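PDB 2PYQ: uncharacterized protein from Jannaschia sp. CCS1, which is of unknown function but belongs to the DUF2853 family and folds as a small, all-helical, single-chain protein. Local coordinates for residues Y12-D15 against L16-C20; G50-T53 against A54-E57; L103-F107 against G108-V112. All coordinates share one frame; numbering follows the deposited sequence.

Interaction 1 (Y12-D15 against L16-C20); sequences YADD and LRNKC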
# COMPACT_ATOMS: atom_id res chain seq x y z
N TYR A 12 -7.75 -2.12 -6.45
CA TYR A 12 -6.42 -2.45 -5.89
C TYR A 12 -5.81 -3.69 -6.56
O TYR A 12 -4.64 -3.70 -6.88
CB TYR A 12 -6.49 -2.72 -4.38
CG TYR A 12 -7.06 -1.61 -3.52
CD1 TYR A 12 -7.04 -0.27 -3.94
CD2 TYR A 12 -7.55 -1.90 -2.24
CE1 TYR A 12 -7.55 0.75 -3.12
CE2 TYR A 12 -8.04 -0.91 -1.43
CZ TYR A 12 -8.03 0.41 -1.86
OH TYR A 12 -8.51 1.39 -1.06
N ALA A 13 -6.63 -4.73 -6.73
CA ALA A 13 -6.22 -5.97 -7.38
C ALA A 13 -5.78 -5.72 -8.84
O ALA A 13 -4.75 -6.23 -9.29
CB ALA A 13 -7.31 -7.02 -7.34
N ASP A 14 -6.55 -4.88 -9.55
CA ASP A 14 -6.25 -4.52 -10.93
C ASP A 14 -4.92 -3.75 -11.01
O ASP A 14 -4.08 -4.07 -11.87
CB ASP A 14 -7.43 -3.75 -11.54
CG ASP A 14 -7.41 -3.75 -13.08
OD1 ASP A 14 -6.49 -3.16 -13.67
OD2 ASP A 14 -8.34 -4.34 -13.71
N ASP A 15 -4.71 -2.78 -10.14
CA ASP A 15 -3.44 -2.03 -10.05
C ASP A 15 -2.26 -2.97 -9.80
O ASP A 15 -1.23 -2.87 -10.46
CB ASP A 15 -3.45 -0.95 -8.95
CG ASP A 15 -4.21 0.31 -9.32
OD1 ASP A 15 -4.87 0.35 -10.40
OD2 ASP A 15 -4.13 1.27 -8.51
N LEU A 16 -2.42 -3.88 -8.84
CA LEU A 16 -1.32 -4.83 -8.52
C LEU A 16 -0.94 -5.67 -9.74
O LEU A 16 0.23 -5.75 -10.08
CB LEU A 16 -1.66 -5.70 -7.34
CG LEU A 16 -1.54 -4.94 -6.01
CD1 LEU A 16 -2.34 -5.69 -4.94
CD2 LEU A 16 -0.08 -4.74 -5.59
N ARG A 17 -1.94 -6.23 -10.43
CA ARG A 17 -1.67 -7.06 -11.60
C ARG A 17 -1.19 -6.26 -12.80
O ARG A 17 -0.12 -6.55 -13.37
CB ARG A 17 -2.89 -7.93 -11.95
CG ARG A 17 -2.62 -8.92 -13.11
CD ARG A 17 -3.71 -10.01 -13.23
NE ARG A 17 -3.60 -11.06 -12.19
CZ ARG A 17 -2.88 -12.19 -12.28
NH1 ARG A 17 -2.12 -12.46 -13.33
NH2 ARG A 17 -2.90 -13.07 -11.25
N ASN A 18 -1.95 -5.23 -13.16
CA ASN A 18 -1.74 -4.52 -14.43
C ASN A 18 -0.89 -3.28 -14.42
O ASN A 18 -0.51 -2.80 -15.50
CB ASN A 18 -3.12 -4.24 -15.05
CG ASN A 18 -3.85 -5.53 -15.38
OD1 ASN A 18 -3.27 -6.46 -15.97
ND2 ASN A 18 -5.12 -5.59 -15.03
N LYS A 19 -0.62 -2.71 -13.26
CA LYS A 19 0.33 -1.61 -13.12
C LYS A 19 1.65 -2.08 -12.50
O LYS A 19 2.71 -1.78 -13.04
CB LYS A 19 -0.24 -0.43 -12.33
CG LYS A 19 -1.37 0.25 -13.04
CD LYS A 19 -1.92 1.40 -12.20
CE LYS A 19 -3.09 2.05 -12.91
NZ LYS A 19 -3.82 3.04 -12.07
N CYS A 20 1.59 -2.82 -11.41
CA CYS A 20 2.78 -3.29 -10.68
C CYS A 20 3.33 -4.65 -11.13
O CYS A 20 4.40 -5.05 -10.65
CB CYS A 20 2.47 -3.35 -9.18
SG CYS A 20 1.75 -1.82 -8.50
O HOH W 1 -4.38 3.77 -9.48

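Interaction 2 (G50-T53 against A54-E57); sequences GSDT and AELE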
# COMPACT_ATOMS: atom_id res chain seq x y z
N GLY A 50 3.35 10.20 -3.58
CA GLY A 50 4.67 9.59 -3.74
C GLY A 50 5.85 10.54 -3.69
O GLY A 50 6.92 10.17 -3.23
N SER A 51 5.64 11.78 -4.14
CA SER A 51 6.68 12.82 -4.16
C SER A 51 6.73 13.70 -2.89
O SER A 51 7.47 14.70 -2.88
CB SER A 51 6.45 13.71 -5.38
OG SER A 51 5.17 14.36 -5.28
N ASP A 52 5.98 13.37 -1.82
CA ASP A 52 6.01 14.16 -0.60
C ASP A 52 6.86 13.48 0.46
O ASP A 52 6.46 12.45 1.00
CB ASP A 52 4.62 14.40 -0.05
CG ASP A 52 4.66 15.25 1.18
OD1 ASP A 52 5.13 16.42 1.10
OD2 ASP A 52 4.26 14.75 2.27
N THR A 53 8.00 14.08 0.79
CA THR A 53 8.96 13.59 1.80
C THR A 53 8.32 13.24 3.13
O THR A 53 8.54 12.13 3.62
CB THR A 53 10.10 14.64 2.00
OG1 THR A 53 10.89 14.68 0.78
CG2 THR A 53 11.03 14.32 3.20
N ALA A 54 7.54 14.15 3.69
CA ALA A 54 6.91 13.93 5.02
C ALA A 54 5.93 12.74 5.03
O ALA A 54 5.88 11.99 6.01
CB ALA A 54 6.21 15.22 5.53
N GLU A 55 5.22 12.55 3.93
CA GLU A 55 4.27 11.47 3.80
C GLU A 55 5.00 10.11 3.79
O GLU A 55 4.58 9.17 4.43
CB GLU A 55 3.43 11.73 2.59
CG GLU A 55 2.90 10.62 1.91
CD GLU A 55 1.44 10.58 1.99
OE1 GLU A 55 0.96 10.28 3.11
OE2 GLU A 55 0.76 10.85 0.95
N LEU A 56 6.12 10.06 3.10
CA LEU A 56 6.97 8.87 3.10
C LEU A 56 7.61 8.64 4.46
O LEU A 56 7.71 7.49 4.89
CB LEU A 56 8.04 8.93 2.01
CG LEU A 56 7.51 9.11 0.59
CD1 LEU A 56 8.70 9.02 -0.36
CD2 LEU A 56 6.40 8.13 0.18
N GLU A 57 8.02 9.70 5.16
CA GLU A 57 8.55 9.57 6.54
C GLU A 57 7.47 9.03 7.51
O GLU A 57 7.81 8.30 8.45
CB GLU A 57 9.11 10.90 7.10
CG GLU A 57 10.32 11.50 6.37
CD GLU A 57 11.53 10.60 6.33
OE1 GLU A 57 11.67 9.68 7.19
OE2 GLU A 57 12.40 10.84 5.43
O HOH W 2 7.42 16.79 2.86

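Interaction 3 (L103-F107 against G108-V112); sequences LTKHF and GKESV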
# COMPACT_ATOMS: atom_id res chain seq x y z
N LEU A 103 4.62 -3.05 0.41
CA LEU A 103 5.63 -2.99 1.47
C LEU A 103 5.61 -4.26 2.34
O LEU A 103 6.67 -4.79 2.69
CB LEU A 103 5.45 -1.76 2.35
CG LEU A 103 5.76 -0.42 1.65
CD1 LEU A 103 5.26 0.72 2.48
CD2 LEU A 103 7.27 -0.29 1.39
N THR A 104 4.42 -4.72 2.70
CA THR A 104 4.28 -5.96 3.48
C THR A 104 4.94 -7.16 2.77
O THR A 104 5.72 -7.93 3.40
CB THR A 104 2.78 -6.25 3.79
OG1 THR A 104 2.23 -5.13 4.50
CG2 THR A 104 2.65 -7.48 4.64
N LYS A 105 4.62 -7.34 1.49
CA LYS A 105 5.31 -8.30 0.60
C LYS A 105 6.84 -8.11 0.54
O LYS A 105 7.56 -9.05 0.68
CB LYS A 105 4.74 -8.30 -0.80
CG LYS A 105 3.40 -8.86 -0.99
CD LYS A 105 3.24 -10.01 -0.27
CE LYS A 105 2.63 -11.01 -1.07
NZ LYS A 105 3.39 -12.28 -0.87
N HIS A 106 7.25 -6.88 0.32
CA HIS A 106 8.67 -6.54 0.11
C HIS A 106 9.53 -6.89 1.31
O HIS A 106 10.62 -7.39 1.14
CB HIS A 106 8.80 -5.04 -0.17
CG HIS A 106 10.20 -4.57 -0.33
ND1 HIS A 106 10.88 -4.70 -1.52
CD2 HIS A 106 11.03 -3.92 0.52
CE1 HIS A 106 12.11 -4.19 -1.36
NE2 HIS A 106 12.22 -3.72 -0.14
N PHE A 107 9.00 -6.67 2.51
CA PHE A 107 9.68 -6.98 3.74
C PHE A 107 9.33 -8.37 4.33
O PHE A 107 9.82 -8.69 5.38
CB PHE A 107 9.45 -5.88 4.77
CG PHE A 107 10.12 -4.56 4.42
CD1 PHE A 107 11.49 -4.44 4.48
CD2 PHE A 107 9.37 -3.46 4.02
CE1 PHE A 107 12.10 -3.23 4.19
CE2 PHE A 107 9.96 -2.27 3.72
CZ PHE A 107 11.34 -2.16 3.80
N GLY A 108 8.52 -9.19 3.65
CA GLY A 108 8.19 -10.52 4.14
C GLY A 108 7.41 -10.56 5.44
O GLY A 108 7.54 -11.51 6.22
N LYS A 109 6.52 -9.59 5.63
CA LYS A 109 5.75 -9.40 6.87
C LYS A 109 4.27 -9.77 6.76
O LYS A 109 3.48 -9.34 7.57
CB LYS A 109 5.91 -7.95 7.32
CG LYS A 109 7.29 -7.58 7.84
CD LYS A 109 7.56 -8.26 9.16
CE LYS A 109 8.84 -7.81 9.79
NZ LYS A 109 8.95 -8.50 11.11
N GLU A 110 3.94 -10.64 5.82
CA GLU A 110 2.54 -11.07 5.58
C GLU A 110 1.89 -11.65 6.84
O GLU A 110 0.74 -11.37 7.12
CB GLU A 110 2.44 -12.14 4.49
CG GLU A 110 2.87 -11.75 3.07
CD GLU A 110 4.38 -11.90 2.82
OE1 GLU A 110 5.19 -11.89 3.78
OE2 GLU A 110 4.76 -12.06 1.63
N SER A 111 2.65 -12.46 7.58
CA SER A 111 2.13 -13.15 8.77
C SER A 111 1.66 -12.21 9.90
O SER A 111 0.87 -12.65 10.72
CB SER A 111 3.10 -14.20 9.30
OG SER A 111 4.21 -13.60 9.93
N VAL A 112 2.12 -10.96 9.93
CA VAL A 112 1.64 -10.01 10.94
C VAL A 112 0.12 -9.73 10.82
O VAL A 112 -0.51 -9.39 11.82
CB VAL A 112 2.43 -8.65 11.01
CG1 VAL A 112 3.94 -8.90 11.09
CG2 VAL A 112 2.11 -7.73 9.87
O HOH W 3 7.13 -12.00 0.76

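Interaction 1 (Y12-D15 against L16-C20)
Asp-15 and Lys-19 both turn CG away from their own carbonyl carbon (chi1 -77° and -66°), and because the lysine runs extended beyond CG, the two side chains lie alongside each other, pointing the same way, four residues apart. The ammonium NZ reaches OD1 of Asp-15 at 3.3 Å, a salt bridge whose hydrogen bond is weak, while Lys-19 CD and CE lie along the carboxylate. Water 1 bridges Asp-15 OD2 and Lys-19 NZ, 2.7 Å from each, and accepts from NZ. The carboxylate is further fixed by Tyr-87 OH at OD2 and by Gln-11 NE2 at OD1; Lys-19 has a second acid in Glu-91. An alanine in place of Asp-15 is likely to deprive Lys-19 of the carboxylate four residues back and the hydroxyl of Tyr-87 of this acceptor.

A second i to i+4 pair lies on the exposed side. ND2 of Asn-18 gives an almost straight bond of 3.1 Å to OD1 of Asp-14, reached from above the carboxylate plane although the acceptor lies within the amide plane; the two flat groups are turned 62° apart. Beneath it, Asn-18 N bonds to Asp-14 O at 2.7 Å. Near the end of helix 4-18, Asp-15 O takes both Lys-19 N at 2.9 Å and Cys-20 N at 3.0 Å, so this carbonyl is shared between an i+4 and an i+5 donor.

The contact forms the C-terminal part of helix 4-18. Its buried flank, Tyr-12 and Leu-16, faces helix 96-106 through Val-98 and Tyr-101, Ala-13 meets Met-26 and Leu-29 of helix 26-36, and Cys-20 touches Thr-86 and Tyr-87 of helix 74-87.

Interaction 2 (G50-T53 against A54-E57)
Asp-52 O is gripped by two amides of the first helical turn: Leu-56 N at 3.2 Å, in a nearly straight approach, and Glu-55 N, also 3.2 Å away but in a weak, strongly bent bond. The better acceptor for Glu-55 N is the side chain of the same aspartate, whose OD2 lies 2.9 Å from it. With CG anti to the backbone N (chi1 -178°), the carboxylate swings forward over the start of the helix, and the amide meets OD2 from above the carboxylate plane, 42° out of it. OD2 also comes within 3.1 Å of Glu-55 CB, so the oxygen rests against the base of that side chain as well.

Asp-52 is thus the N-cap of helix 53-65, its side chain taking an N-H that has no carbonyl of a preceding turn to use. The other oxygen serves the neighbouring amide indirectly: water 2 donates to Asp-52 OD1 and accepts from Ala-54 N at 2.8 Å. The carboxylate so covers two of the first amides, and its charge is likely to be favoured by the helix dipole.

The i+4 pattern, opened by Leu-56 N to Asp-52 O, continues with a bond of 2.9 Å from Glu-57 N to Thr-53 O. CG of Glu-57 packs on the same carbonyl. Glu-55 crosses Asp-52 at about a right angle, with the two carboxylates turned 73° apart; its bent chain carries OE2 back along the loop to the amide of Ala-49. On the inner side Leu-56 folds over the loop, its CD1 3.6 Å from Gly-50 O, and reaches Met-77 and Ile-80 of helix 74-87, while Glu-57 also touches Met-77.

Interaction 3 (L103-F107 against G108-V112)
Thr-104 and Lys-109 form the compact half of this helix end. Lys-109 N bonds to Thr-104 O at 2.9 Å, almost straight at nitrogen, and Gly-108 N bonds to Lys-105 O at 3.1 Å, from well above the carbonyl plane. Together with the positive phi of Gly-108, these two bonds back into the last turn make a Schellman motif that ends helix 96-106 and leads the chain on toward a 3-10 turn. A CB at Gly-108 would clash with Phe-107 O, which suits the glycine to the turn. Thr-104 fills the inside of the bend: CG2, anti to the backbone N, lies 3.5 Å from Lys-109 C, while its OG1 is hydrogen-bonded to Tyr-100 O in the preceding turn. Lys-109 lays its CG 3.7 Å from Phe-107 O and beside Phe-107 CB.

The other side is more open and polar, with Lys-105 and Glu-110 both partly exposed. Lys-105, bent at chi2, chi3 and chi4, curls to bring NZ within 2.9 Å of Glu-110 OE2, crossing the glutamate at about a right angle in a salt bridge that uses the anti lone pair of that oxygen. Lys-105 CD also rests against OE2. Water 3 donates to Lys-105 O at 3.0 Å; its approach to OE2 is unusually short and therefore doubtful. Gly-108 and His-106 face solvent, and CD2 of His-106 sits over the centre of one face of the Phe-107 ring, 3.6 Å above its plane.

In the fold, Phe-107 packs on Leu-64 of helix 53-65 and Leu-76 of helix 74-87, Thr-104 meets Phe-63, and the Lys-105/Glu-110 pair leans on Leu-28 of helix 26-36.

Along the chain the three contacts come strictly in series; each joins two adjoining segments, so none encloses a long loop and none nests in or crosses another. Interaction 1 lies at the C-terminal end of helix 4-18, interaction 2 starts helix 53-65 after the loop from helix 43-46, and interaction 3 finishes helix 96-106. They do not touch. The centres of interactions 1 and 2 are about 22 Å apart, and those of interactions 1 and 3 about 17 Å. The helices between them provide the connection. Helix 74-87 meets side chains from all three, whereas helix 26-36 meets interactions 1 and 3, and helix 96-106, which interaction 3 ends, packs against interaction 1.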